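Local coordinates for Mgp-operon protein 3 (Mycoplasma pneumoniae, PDB 6RJ1) that probably serves in adhesion of the bacterium to host cells, as an extracellular, membrane-attached protein related to mycoplasma adhesins of the beta-propeller class, at residues 158-163 with 531-536; 890-895 with 961-966; 941-946 with 951-956. All blocks are in the same frame, centred on the assembly; numbering follows the deposited sequence.

Contact 1. Residues 158-163 with 531-536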
ATOM      1  N   TYR A 158      20.460   6.826   8.001  1.00 65.04           N
ATOM      2  CA  TYR A 158      20.890   8.039   7.309  1.00 65.26           C
ATOM      3  C   TYR A 158      21.573   7.708   5.968  1.00 69.33           C
ATOM      4  O   TYR A 158      21.252   8.325   4.947  1.00 69.08           O
ATOM      5  CB  TYR A 158      21.807   8.895   8.201  1.00 66.24           C
ATOM      6  CG  TYR A 158      22.246  10.166   7.511  1.00 67.93           C
ATOM      7  CD1 TYR A 158      21.385  11.253   7.399  1.00 70.10           C
ATOM      8  CD2 TYR A 158      23.494  10.259   6.906  1.00 68.56           C
ATOM      9  CE1 TYR A 158      21.764  12.409   6.721  1.00 70.08           C
ATOM     10  CE2 TYR A 158      23.886  11.412   6.232  1.00 69.31           C
ATOM     11  CZ  TYR A 158      23.008  12.476   6.124  1.00 75.00           C
ATOM     12  OH  TYR A 158      23.362  13.605   5.443  1.00 76.34           O
ATOM     13  N   LYS A 159      22.487   6.721   5.976  1.00 65.11           N
ATOM     14  CA  LYS A 159      23.212   6.284   4.786  1.00 64.46           C
ATOM     15  C   LYS A 159      22.266   5.754   3.714  1.00 67.74           C
ATOM     16  O   LYS A 159      22.456   6.070   2.539  1.00 67.35           O
ATOM     17  CB  LYS A 159      24.302   5.261   5.143  1.00 66.62           C
ATOM     18  CG  LYS A 159      25.517   5.890   5.803  1.00 78.29           C
ATOM     19  CD  LYS A 159      26.697   4.939   5.853  1.00 88.92           C
ATOM     20  CE  LYS A 159      27.882   5.537   6.575  1.00 95.71           C
ATOM     21  NZ  LYS A 159      27.751   5.409   8.053  1.00106.26           N
ATOM     22  N   THR A 160      21.216   5.004   4.127  1.00 64.11           N
ATOM     23  CA  THR A 160      20.187   4.451   3.233  1.00 63.34           C
ATOM     24  C   THR A 160      19.403   5.578   2.573  1.00 67.36           C
ATOM     25  O   THR A 160      19.173   5.528   1.365  1.00 68.06           O
ATOM     26  CB  THR A 160      19.210   3.532   4.005  1.00 67.21           C
ATOM     27  OG1 THR A 160      19.933   2.569   4.766  1.00 63.02           O
ATOM     28  CG2 THR A 160      18.196   2.826   3.083  1.00 65.16           C
ATOM     29  N   LEU A 161      18.981   6.580   3.373  1.00 62.22           N
ATOM     30  CA  LEU A 161      18.183   7.708   2.915  1.00 61.48           C
ATOM     31  C   LEU A 161      18.912   8.609   1.931  1.00 66.27           C
ATOM     32  O   LEU A 161      18.280   9.184   1.044  1.00 66.85           O
ATOM     33  CB  LEU A 161      17.626   8.498   4.101  1.00 61.27           C
ATOM     34  CG  LEU A 161      16.672   7.727   5.031  1.00 65.55           C
ATOM     35  CD1 LEU A 161      16.414   8.497   6.302  1.00 65.08           C
ATOM     36  CD2 LEU A 161      15.360   7.350   4.328  1.00 68.41           C
ATOM     37  N   GLN A 162      20.243   8.676   2.041  1.00 63.28           N
ATOM     38  CA  GLN A 162      21.086   9.463   1.145  1.00 63.36           C
ATOM     39  C   GLN A 162      21.027   8.931  -0.281  1.00 67.60           C
ATOM     40  O   GLN A 162      21.053   9.719  -1.229  1.00 68.46           O
ATOM     41  CB  GLN A 162      22.539   9.466   1.620  1.00 64.54           C
ATOM     42  CG  GLN A 162      22.796  10.355   2.808  1.00 76.51           C
ATOM     43  CD  GLN A 162      24.263  10.654   2.932  1.00 91.55           C
ATOM     44  OE1 GLN A 162      24.737  11.720   2.523  1.00 88.98           O
ATOM     45  NE2 GLN A 162      25.007   9.720   3.504  1.00 74.89           N
ATOM     46  N   ASP A 163      20.931   7.599  -0.428  1.00 62.33           N
ATOM     47  CA  ASP A 163      20.896   6.927  -1.723  1.00 61.11           C
ATOM     48  C   ASP A 163      19.530   6.389  -2.104  1.00 63.10           C
ATOM     49  O   ASP A 163      19.371   5.889  -3.218  1.00 63.05           O
ATOM     50  CB  ASP A 163      21.938   5.801  -1.760  1.00 63.20           C
ATOM     51  CG  ASP A 163      23.357   6.251  -2.047  1.00 78.56           C
ATOM     52  OD1 ASP A 163      23.527   7.328  -2.684  1.00 79.20           O
ATOM     53  OD2 ASP A 163      24.306   5.514  -1.659  1.00 86.93           O
ATOM     54  N   GLN A 531      22.260  -2.341   6.536  1.00 62.45           N
ATOM     55  CA  GLN A 531      22.098  -1.451   7.694  1.00 62.17           C
ATOM     56  C   GLN A 531      21.329  -2.107   8.857  1.00 67.65           C
ATOM     57  O   GLN A 531      21.161  -1.493   9.916  1.00 68.28           O
ATOM     58  CB  GLN A 531      21.461  -0.111   7.278  1.00 63.07           C
ATOM     59  CG  GLN A 531      22.116   0.562   6.066  1.00 68.25           C
ATOM     60  CD  GLN A 531      23.613   0.696   6.163  1.00 83.62           C
ATOM     61  OE1 GLN A 531      24.149   1.264   7.117  1.00 69.39           O
ATOM     62  NE2 GLN A 531      24.321   0.169   5.171  1.00 86.84           N
ATOM     63  N   GLY A 532      20.896  -3.349   8.651  1.00 63.84           N
ATOM     64  CA  GLY A 532      20.172  -4.133   9.643  1.00 63.16           C
ATOM     65  C   GLY A 532      18.750  -3.669   9.843  1.00 66.31           C
ATOM     66  O   GLY A 532      18.186  -3.850  10.922  1.00 67.10           O
ATOM     67  N   LEU A 533      18.165  -3.060   8.812  1.00 61.41           N
ATOM     68  CA  LEU A 533      16.794  -2.571   8.854  1.00 60.30           C
ATOM     69  C   LEU A 533      15.849  -3.544   8.133  1.00 64.87           C
ATOM     70  O   LEU A 533      16.316  -4.454   7.440  1.00 65.29           O
ATOM     71  CB  LEU A 533      16.712  -1.138   8.306  1.00 59.92           C
ATOM     72  CG  LEU A 533      17.546  -0.083   9.074  1.00 63.88           C
ATOM     73  CD1 LEU A 533      17.791   1.135   8.234  1.00 64.18           C
ATOM     74  CD2 LEU A 533      16.914   0.303  10.413  1.00 62.91           C
ATOM     75  N   THR A 534      14.535  -3.410   8.356  1.00 60.20           N
ATOM     76  CA  THR A 534      13.556  -4.315   7.766  1.00 59.29           C
ATOM     77  C   THR A 534      12.751  -3.579   6.666  1.00 61.18           C
ATOM     78  O   THR A 534      13.207  -2.535   6.171  1.00 59.46           O
ATOM     79  CB  THR A 534      12.718  -5.008   8.878  1.00 68.49           C
ATOM     80  OG1 THR A 534      11.919  -6.044   8.304  1.00 70.85           O
ATOM     81  CG2 THR A 534      11.842  -4.038   9.697  1.00 66.06           C
ATOM     82  N   GLN A 535      11.587  -4.152   6.260  1.00 56.18           N
ATOM     83  CA  GLN A 535      10.707  -3.614   5.227  1.00 55.94           C
ATOM     84  C   GLN A 535      10.388  -2.126   5.494  1.00 59.56           C
ATOM     85  O   GLN A 535       9.900  -1.787   6.571  1.00 58.40           O
ATOM     86  CB  GLN A 535       9.448  -4.503   5.037  1.00 56.83           C
ATOM     87  CG  GLN A 535       8.408  -4.007   4.019  1.00 51.30           C
ATOM     88  CD  GLN A 535       8.895  -3.822   2.613  1.00 60.84           C
ATOM     89  OE1 GLN A 535       9.731  -4.580   2.101  1.00 62.39           O
ATOM     90  NE2 GLN A 535       8.355  -2.818   1.945  1.00 47.15           N
ATOM     91  N   PRO A 536      10.751  -1.231   4.544  1.00 55.92           N
ATOM     92  CA  PRO A 536      10.584   0.207   4.786  1.00 55.90           C
ATOM     93  C   PRO A 536       9.236   0.840   4.441  1.00 59.98           C
ATOM     94  O   PRO A 536       8.938   1.902   4.966  1.00 59.90           O
ATOM     95  CB  PRO A 536      11.660   0.803   3.883  1.00 57.12           C
ATOM     96  CG  PRO A 536      11.619  -0.090   2.688  1.00 60.43           C
ATOM     97  CD  PRO A 536      11.427  -1.471   3.252  1.00 55.95           C
TER
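Thr160 on helix 157-163 and Gln531 at the start of 531-536 make most of this small meeting of a helix with a long loop, in a protein whose MgpC adhesin family is grouped with the beta-propellers. The loop runs between helix 503-511 and strand 538-546, and the two segments bury 119 Å² together. With the nearest CA atoms, those of Thr160 and Gln531, 7.6 Å apart, the backbones do not meet and side chains make the contact. The close-packed part is the inner side. Thr160 OG1 rests against the aliphatic base of Gln531, 3.2 Å from Gln531 CG and 4.0 Å from Gln531 CB, as the two side chains slide past one another in opposite directions. Leu533 comes in from farther along the loop, leaving its CD1 4.3 Å from Thr160 OG1. The hydroxyl sits on this apolar ground yet has its polar partner elsewhere, the carbonyl oxygen of Ser526. Beyond it, Thr160 also touches Ser652 on strand 650-654, a strand on which Pro536 packs as well. The outer side is looser. Lys159 starts out facing the loop but then runs off, and its ammonium forms a salt bridge with Glu142. Lys159 and Gln531 are both partly open to solvent. Gln531 folds back at its second torsion (chi2 -51°), which turns the amide past Thr160 toward the helix start, where Gln531 OE1 accepts a hydrogen bond from Ser156 N. That leaves only a distant touch on the outer side, Lys159 CB lying 4.5 Å from Gln531 OE1.

Contact 2. Residues 890-895 with 961-966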
ATOM      1  N   VAL A 890     -23.021   1.858  -3.509  1.00 69.68           N
ATOM      2  CA  VAL A 890     -22.835   1.310  -2.164  1.00 68.83           C
ATOM      3  C   VAL A 890     -22.723  -0.226  -2.201  1.00 72.26           C
ATOM      4  O   VAL A 890     -23.570  -0.905  -2.798  1.00 71.85           O
ATOM      5  CB  VAL A 890     -23.904   1.807  -1.141  1.00 72.44           C
ATOM      6  CG1 VAL A 890     -23.517   1.457   0.293  1.00 72.26           C
ATOM      7  CG2 VAL A 890     -24.145   3.308  -1.264  1.00 72.21           C
ATOM      8  N   ILE A 891     -21.675  -0.760  -1.552  1.00 68.04           N
ATOM      9  CA  ILE A 891     -21.438  -2.199  -1.424  1.00 67.10           C
ATOM     10  C   ILE A 891     -21.717  -2.642   0.020  1.00 73.87           C
ATOM     11  O   ILE A 891     -21.334  -1.956   0.963  1.00 74.40           O
ATOM     12  CB  ILE A 891     -20.019  -2.596  -1.922  1.00 68.54           C
ATOM     13  CG1 ILE A 891     -19.979  -2.641  -3.468  1.00 67.97           C
ATOM     14  CG2 ILE A 891     -19.532  -3.925  -1.302  1.00 68.20           C
ATOM     15  CD1 ILE A 891     -18.586  -2.744  -4.118  1.00 71.30           C
ATOM     16  N   THR A 892     -22.394  -3.775   0.184  1.00 71.78           N
ATOM     17  CA  THR A 892     -22.671  -4.365   1.487  1.00 72.09           C
ATOM     18  C   THR A 892     -21.768  -5.582   1.664  1.00 77.17           C
ATOM     19  O   THR A 892     -21.680  -6.421   0.763  1.00 77.76           O
ATOM     20  CB  THR A 892     -24.163  -4.713   1.622  1.00 78.08           C
ATOM     21  OG1 THR A 892     -24.904  -3.502   1.604  1.00 79.64           O
ATOM     22  CG2 THR A 892     -24.484  -5.469   2.911  1.00 74.60           C
ATOM     23  N   VAL A 893     -21.101  -5.677   2.821  1.00 72.93           N
ATOM     24  CA  VAL A 893     -20.263  -6.828   3.129  1.00 72.34           C
ATOM     25  C   VAL A 893     -20.892  -7.609   4.294  1.00 76.77           C
ATOM     26  O   VAL A 893     -21.192  -7.033   5.335  1.00 76.12           O
ATOM     27  CB  VAL A 893     -18.767  -6.486   3.318  1.00 75.73           C
ATOM     28  CG1 VAL A 893     -17.964  -7.730   3.677  1.00 75.66           C
ATOM     29  CG2 VAL A 893     -18.189  -5.841   2.058  1.00 75.34           C
ATOM     30  N   SER A 894     -21.136  -8.906   4.089  1.00 73.66           N
ATOM     31  CA  SER A 894     -21.754  -9.774   5.088  1.00 73.36           C
ATOM     32  C   SER A 894     -20.859 -10.967   5.401  1.00 77.30           C
ATOM     33  O   SER A 894     -20.060 -11.369   4.564  1.00 76.03           O
ATOM     34  CB  SER A 894     -23.112 -10.261   4.590  1.00 76.99           C
ATOM     35  OG  SER A 894     -23.057 -10.754   3.259  1.00 86.75           O
ATOM     36  N   ARG A 895     -21.005 -11.539   6.602  1.00 74.47           N
ATOM     37  CA  ARG A 895     -20.245 -12.715   7.026  1.00 73.97           C
ATOM     38  C   ARG A 895     -20.828 -13.981   6.399  1.00 81.45           C
ATOM     39  O   ARG A 895     -22.046 -14.086   6.236  1.00 80.97           O
ATOM     40  CB  ARG A 895     -20.286 -12.853   8.553  1.00 70.29           C
ATOM     41  CG  ARG A 895     -19.383 -11.908   9.307  1.00 72.58           C
ATOM     42  CD  ARG A 895     -19.519 -12.141  10.797  1.00 74.02           C
ATOM     43  NE  ARG A 895     -18.521 -11.397  11.569  1.00 80.92           N
ATOM     44  CZ  ARG A 895     -18.655 -10.133  11.960  1.00 83.24           C
ATOM     45  NH1 ARG A 895     -19.741  -9.445  11.641  1.00 61.16           N
ATOM     46  NH2 ARG A 895     -17.697  -9.544  12.659  1.00 72.43           N
ATOM     47  N   GLY A 961     -29.298  -5.979   4.405  1.00 99.22           N
ATOM     48  CA  GLY A 961     -28.204  -5.421   3.619  1.00 98.26           C
ATOM     49  C   GLY A 961     -28.546  -5.128   2.173  1.00100.98           C
ATOM     50  O   GLY A 961     -27.748  -4.500   1.475  1.00 99.75           O
ATOM     51  N   LEU A 962     -29.718  -5.605   1.697  1.00 97.71           N
ATOM     52  CA  LEU A 962     -30.211  -5.366   0.335  1.00 97.29           C
ATOM     53  C   LEU A 962     -31.206  -4.195   0.371  1.00 99.69           C
ATOM     54  O   LEU A 962     -32.046  -4.134   1.268  1.00 99.53           O
ATOM     55  CB  LEU A 962     -30.859  -6.634  -0.252  1.00 97.51           C
ATOM     56  CG  LEU A 962     -30.551  -7.001  -1.730  1.00102.70           C
ATOM     57  CD1 LEU A 962     -31.184  -6.009  -2.728  1.00103.19           C
ATOM     58  CD2 LEU A 962     -29.059  -7.220  -1.981  1.00104.50           C
ATOM     59  N   PHE A 963     -31.084  -3.252  -0.579  1.00 94.20           N
ATOM     60  CA  PHE A 963     -31.900  -2.042  -0.609  1.00 92.84           C
ATOM     61  C   PHE A 963     -32.790  -1.873  -1.816  1.00 95.87           C
ATOM     62  O   PHE A 963     -32.397  -2.192  -2.936  1.00 94.94           O
ATOM     63  CB  PHE A 963     -31.020  -0.804  -0.459  1.00 94.18           C
ATOM     64  CG  PHE A 963     -30.348  -0.671   0.881  1.00 95.33           C
ATOM     65  CD1 PHE A 963     -30.961   0.018   1.918  1.00 98.05           C
ATOM     66  CD2 PHE A 963     -29.079  -1.197   1.094  1.00 97.38           C
ATOM     67  CE1 PHE A 963     -30.326   0.162   3.150  1.00 99.03           C
ATOM     68  CE2 PHE A 963     -28.444  -1.054   2.327  1.00100.03           C
ATOM     69  CZ  PHE A 963     -29.072  -0.378   3.347  1.00 98.24           C
ATOM     70  N   GLU A 964     -33.978  -1.306  -1.575  1.00 92.93           N
ATOM     71  CA  GLU A 964     -34.970  -1.001  -2.595  1.00 93.14           C
ATOM     72  C   GLU A 964     -35.616   0.324  -2.243  1.00 96.20           C
ATOM     73  O   GLU A 964     -36.061   0.507  -1.108  1.00 95.35           O
ATOM     74  CB  GLU A 964     -36.020  -2.124  -2.683  1.00 94.93           C
ATOM     75  CG  GLU A 964     -36.718  -2.245  -4.033  1.00109.94           C
ATOM     76  CD  GLU A 964     -35.854  -2.735  -5.179  1.00143.34           C
ATOM     77  OE1 GLU A 964     -35.747  -3.971  -5.356  1.00143.13           O
ATOM     78  OE2 GLU A 964     -35.297  -1.885  -5.912  1.00143.22           O
ATOM     79  N   LYS A 965     -35.638   1.257  -3.207  1.00 93.02           N
ATOM     80  CA  LYS A 965     -36.190   2.606  -3.057  1.00 92.88           C
ATOM     81  C   LYS A 965     -37.687   2.587  -2.750  1.00 98.90           C
ATOM     82  O   LYS A 965     -38.446   1.866  -3.412  1.00 98.63           O
ATOM     83  CB  LYS A 965     -35.912   3.431  -4.326  1.00 94.42           C
ATOM     84  CG  LYS A 965     -36.244   4.911  -4.237  1.00 97.91           C
ATOM     85  CD  LYS A 965     -36.471   5.479  -5.630  1.00105.40           C
ATOM     86  CE  LYS A 965     -37.162   6.824  -5.633  1.00115.08           C
ATOM     87  NZ  LYS A 965     -36.229   7.943  -5.325  1.00123.16           N
ATOM     88  N   ASP A 966     -38.104   3.378  -1.738  1.00 96.69           N
ATOM     89  CA  ASP A 966     -39.506   3.517  -1.358  1.00 96.94           C
ATOM     90  C   ASP A 966     -39.998   4.814  -1.974  1.00102.88           C
ATOM     91  O   ASP A 966     -39.753   5.882  -1.424  1.00103.11           O
ATOM     92  CB  ASP A 966     -39.679   3.510   0.173  1.00 98.65           C
ATOM     93  CG  ASP A 966     -41.113   3.324   0.636  1.00110.25           C
ATOM     94  OD1 ASP A 966     -41.949   4.205   0.350  1.00111.63           O
ATOM     95  OD2 ASP A 966     -41.396   2.305   1.295  1.00117.50           O
TER
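Thr892, inside strand 888-896, comes nearest in backbone to Gly961, their CA atoms 6.0 Å apart, where a tight beta-hairpin turn joins strand 952-959 to strand 962-965. The contact thus runs from a central strand of one antiparallel sheet to the turn at the edge strand of the next: strand 888-896 pairs on its two edges with 862-868 and 914-920, while the hairpin belongs to the following sheet along the chain, an order consistent with successive blades of a beta-propeller. One side chain does nearly all the work. Thr892 OG1 donates a hydrogen bond to Gly961 O over 3.0 Å, arriving in the plane of the carbonyl on a lone pair, with a C=O...OG1 angle of 139°. The methyl branch lies beside it over the glycine, Thr892 CG2 standing 3.8 Å from Gly961 CA. Both branches can reach the turn because chi1 (-66°) sets the hydroxyl beside the strand's backbone N and the methyl anti to it. The same hydroxyl is bonded to Asn920 ND2 on strand 914-920, so it gives one bond and takes another and ties that strand to the turn. At its positive phi (104°) Gly961 has no CB to press on the carbonyl O of the residue before or on the Thr892 methyl, and its amide N is bonded to Asn958 OD1. Thr892, Gly961 and Phe963 are all buried. Phe963 also packs on Asn920 and Asn958. Its ring offers an edge to the hydroxyl: Thr892 OG1 lies near the ring plane, 4.4 Å from Phe963 CE2.

Contact 3. Residues 941-946 with 951-956; sequences AVITKD and GKVDIY
The Tyr956 ring meets Val942 obliquely, with Val942 CG2 3.7 Å from both Tyr956 CD1 and Tyr956 CE1. The second flat group, the carboxylate of Asp954, is held through OD1 by salt bridges to Lys965 and Lys974, two cations that probably favour its ionised form. Both groups sit on a beta hairpin, strands 939-945 and 952-959, the middle pair of a four-stranded antiparallel sheet that resembles a propeller blade. The strand axes come within 4.5 Å of each other, with N-to-C directions 159° apart. Val942 with Asp954 and Thr944 with Lys952 are the hydrogen-bonded pairs. In the first, Val942 N reaches Asp954 O at 2.8 Å, in the carbonyl plane; the return bond, 3.0 Å from Asp954 N to Val942 O, is about as straight at the hydrogen but meets its carbonyl tilted 32° out of plane. In the second, nearer the hairpin's loop, the bonds are more bent and Lys952 N to Thr944 O is weak. On the face of these pairs Thr944 and Lys952 run side by side, Thr944 CG2 lying 3.7 Å from Lys952 CB, and Val942 and Thr944 both pack on Tyr888 of strand 888-896. The other face is apolar, carrying Ala941, Ile943, Val953 and Ile955; helix 967-974 packs on Val953 and Ile955 through Val973, with Leu969 also on Ile955. Here Ile943 and Val953 point the same way, with Ile943 CD1 3.8 Å from Val953 CG2. Ala941 CB touches Val953 CG1 and Ile955 CD1, each at 4.0 Å.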
ATOM      1  N   ALA A 941     -31.657   6.673   4.574  1.00 78.02           N
ATOM      2  CA  ALA A 941     -31.872   7.886   3.786  1.00 77.33           C
ATOM      3  C   ALA A 941     -30.604   8.263   3.036  1.00 81.41           C
ATOM      4  O   ALA A 941     -29.509   8.196   3.592  1.00 80.40           O
ATOM      5  CB  ALA A 941     -32.303   9.026   4.682  1.00 77.74           C
ATOM      6  N   VAL A 942     -30.756   8.631   1.759  1.00 78.24           N
ATOM      7  CA  VAL A 942     -29.654   8.988   0.867  1.00 77.37           C
ATOM      8  C   VAL A 942     -29.800  10.467   0.454  1.00 80.23           C
ATOM      9  O   VAL A 942     -30.696  10.818  -0.323  1.00 79.12           O
ATOM     10  CB  VAL A 942     -29.583   7.983  -0.321  1.00 80.91           C
ATOM     11  CG1 VAL A 942     -28.465   8.326  -1.296  1.00 80.41           C
ATOM     12  CG2 VAL A 942     -29.424   6.557   0.188  1.00 80.72           C
ATOM     13  N   ILE A 943     -28.945  11.330   1.040  1.00 77.28           N
ATOM     14  CA  ILE A 943     -28.922  12.780   0.807  1.00 77.51           C
ATOM     15  C   ILE A 943     -28.111  13.089  -0.455  1.00 84.95           C
ATOM     16  O   ILE A 943     -26.996  12.591  -0.627  1.00 83.30           O
ATOM     17  CB  ILE A 943     -28.453  13.632   2.027  1.00 79.72           C
ATOM     18  CG1 ILE A 943     -28.762  12.981   3.425  1.00 79.67           C
ATOM     19  CG2 ILE A 943     -28.983  15.053   1.935  1.00 78.98           C
ATOM     20  CD1 ILE A 943     -30.210  12.609   3.830  1.00 82.74           C
ATOM     21  N   THR A 944     -28.675  13.943  -1.314  1.00 86.02           N
ATOM     22  CA  THR A 944     -28.133  14.282  -2.618  1.00 87.68           C
ATOM     23  C   THR A 944     -28.180  15.799  -2.911  1.00 97.22           C
ATOM     24  O   THR A 944     -29.072  16.505  -2.445  1.00 96.68           O
ATOM     25  CB  THR A 944     -28.877  13.399  -3.650  1.00 92.80           C
ATOM     26  OG1 THR A 944     -28.058  12.273  -3.970  1.00 91.82           O
ATOM     27  CG2 THR A 944     -29.328  14.137  -4.905  1.00 88.66           C
ATOM     28  N   LYS A 945     -27.207  16.264  -3.704  1.00 98.79           N
ATOM     29  CA  LYS A 945     -27.035  17.629  -4.192  1.00100.99           C
ATOM     30  C   LYS A 945     -27.077  17.620  -5.726  1.00111.80           C
ATOM     31  O   LYS A 945     -26.709  16.628  -6.365  1.00111.19           O
ATOM     32  CB  LYS A 945     -25.675  18.190  -3.750  1.00103.30           C
ATOM     33  CG  LYS A 945     -25.549  18.501  -2.266  1.00115.77           C
ATOM     34  CD  LYS A 945     -24.124  18.941  -1.887  1.00123.56           C
ATOM     35  CE  LYS A 945     -23.159  17.796  -1.649  1.00128.62           C
ATOM     36  NZ  LYS A 945     -21.856  18.282  -1.123  1.00135.44           N
ATOM     37  N   ASP A 946     -27.489  18.753  -6.305  1.00113.60           N
ATOM     38  CA  ASP A 946     -27.584  19.014  -7.745  1.00115.85           C
ATOM     39  C   ASP A 946     -27.525  20.543  -7.879  1.00124.76           C
ATOM     40  O   ASP A 946     -26.777  21.089  -8.694  1.00124.39           O
ATOM     41  CB  ASP A 946     -28.919  18.451  -8.289  1.00118.11           C
ATOM     42  CG  ASP A 946     -29.198  18.708  -9.758  1.00130.96           C
ATOM     43  OD1 ASP A 946     -29.721  19.801 -10.082  1.00131.60           O
ATOM     44  OD2 ASP A 946     -28.928  17.804 -10.581  1.00137.97           O
ATOM     45  N   GLY A 951     -31.470  19.674   0.059  1.00112.47           N
ATOM     46  CA  GLY A 951     -30.826  18.412  -0.277  1.00109.33           C
ATOM     47  C   GLY A 951     -31.866  17.352  -0.573  1.00107.34           C
ATOM     48  O   GLY A 951     -32.728  17.086   0.270  1.00107.24           O
ATOM     49  N   LYS A 952     -31.819  16.762  -1.787  1.00 98.67           N
ATOM     50  CA  LYS A 952     -32.754  15.726  -2.234  1.00 95.69           C
ATOM     51  C   LYS A 952     -32.570  14.449  -1.395  1.00 94.77           C
ATOM     52  O   LYS A 952     -31.469  13.894  -1.353  1.00 93.44           O
ATOM     53  CB  LYS A 952     -32.578  15.464  -3.740  1.00 97.43           C
ATOM     54  CG  LYS A 952     -33.531  14.428  -4.316  1.00109.78           C
ATOM     55  CD  LYS A 952     -33.039  13.876  -5.647  1.00120.09           C
ATOM     56  CE  LYS A 952     -33.261  12.385  -5.753  1.00125.21           C
ATOM     57  NZ  LYS A 952     -32.966  11.877  -7.116  1.00129.08           N
ATOM     58  N   VAL A 953     -33.642  14.015  -0.701  1.00 88.69           N
ATOM     59  CA  VAL A 953     -33.605  12.839   0.174  1.00 87.54           C
ATOM     60  C   VAL A 953     -34.377  11.659  -0.417  1.00 91.38           C
ATOM     61  O   VAL A 953     -35.558  11.781  -0.727  1.00 91.09           O
ATOM     62  CB  VAL A 953     -34.045  13.157   1.631  1.00 90.71           C
ATOM     63  CG1 VAL A 953     -33.947  11.924   2.521  1.00 90.24           C
ATOM     64  CG2 VAL A 953     -33.224  14.299   2.221  1.00 90.48           C
ATOM     65  N   ASP A 954     -33.695  10.510  -0.547  1.00 88.40           N
ATOM     66  CA  ASP A 954     -34.244   9.251  -1.047  1.00 88.14           C
ATOM     67  C   ASP A 954     -34.314   8.243   0.107  1.00 90.64           C
ATOM     68  O   ASP A 954     -33.346   8.102   0.854  1.00 89.36           O
ATOM     69  CB  ASP A 954     -33.356   8.686  -2.180  1.00 90.30           C
ATOM     70  CG  ASP A 954     -33.699   9.095  -3.608  1.00104.37           C
ATOM     71  OD1 ASP A 954     -34.661   9.883  -3.795  1.00105.98           O
ATOM     72  OD2 ASP A 954     -33.015   8.618  -4.541  1.00110.46           O
ATOM     73  N   ILE A 955     -35.458   7.557   0.254  1.00 87.33           N
ATOM     74  CA  ILE A 955     -35.654   6.537   1.289  1.00 87.08           C
ATOM     75  C   ILE A 955     -35.545   5.150   0.654  1.00 91.48           C
ATOM     76  O   ILE A 955     -36.174   4.882  -0.372  1.00 91.42           O
ATOM     77  CB  ILE A 955     -36.993   6.723   2.071  1.00 89.86           C
ATOM     78  CG1 ILE A 955     -37.190   8.187   2.590  1.00 90.11           C
ATOM     79  CG2 ILE A 955     -37.153   5.688   3.200  1.00 89.96           C
ATOM     80  CD1 ILE A 955     -36.144   8.768   3.649  1.00 95.53           C
ATOM     81  N   TYR A 956     -34.760   4.271   1.287  1.00 88.07           N
ATOM     82  CA  TYR A 956     -34.550   2.895   0.852  1.00 88.10           C
ATOM     83  C   TYR A 956     -34.917   1.909   1.968  1.00 94.00           C
ATOM     84  O   TYR A 956     -34.671   2.189   3.142  1.00 93.89           O
ATOM     85  CB  TYR A 956     -33.089   2.699   0.426  1.00 88.71           C
ATOM     86  CG  TYR A 956     -32.719   3.364  -0.886  1.00 89.53           C
ATOM     87  CD1 TYR A 956     -32.430   4.725  -0.943  1.00 91.23           C
ATOM     88  CD2 TYR A 956     -32.584   2.620  -2.055  1.00 90.20           C
ATOM     89  CE1 TYR A 956     -32.053   5.337  -2.140  1.00 92.18           C
ATOM     90  CE2 TYR A 956     -32.212   3.222  -3.259  1.00 91.24           C
ATOM     91  CZ  TYR A 956     -31.939   4.581  -3.296  1.00101.14           C
ATOM     92  OH  TYR A 956     -31.549   5.189  -4.470  1.00106.00           O
TER

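How the contacts relate
Contacts 2 and 3 are neighbours, their centres 16 Å apart, whereas contact 1 lies across the centre of the chain, 46 Å and 51 Å away from them centre to centre. Contact 3 falls within the chain between the two segments of contact 2, and strands 952-959 and 962-965 share one sheet. The two contacts touch along this pair of strands: Asp966 N probably bonds to Ile955 O at 2.8 Å, and Phe963 CD1 packs 3.7 Å from Tyr956 CB. Contact 1 closes earlier in the sequence and stays at least about 27 Å from either, nearest atoms counted.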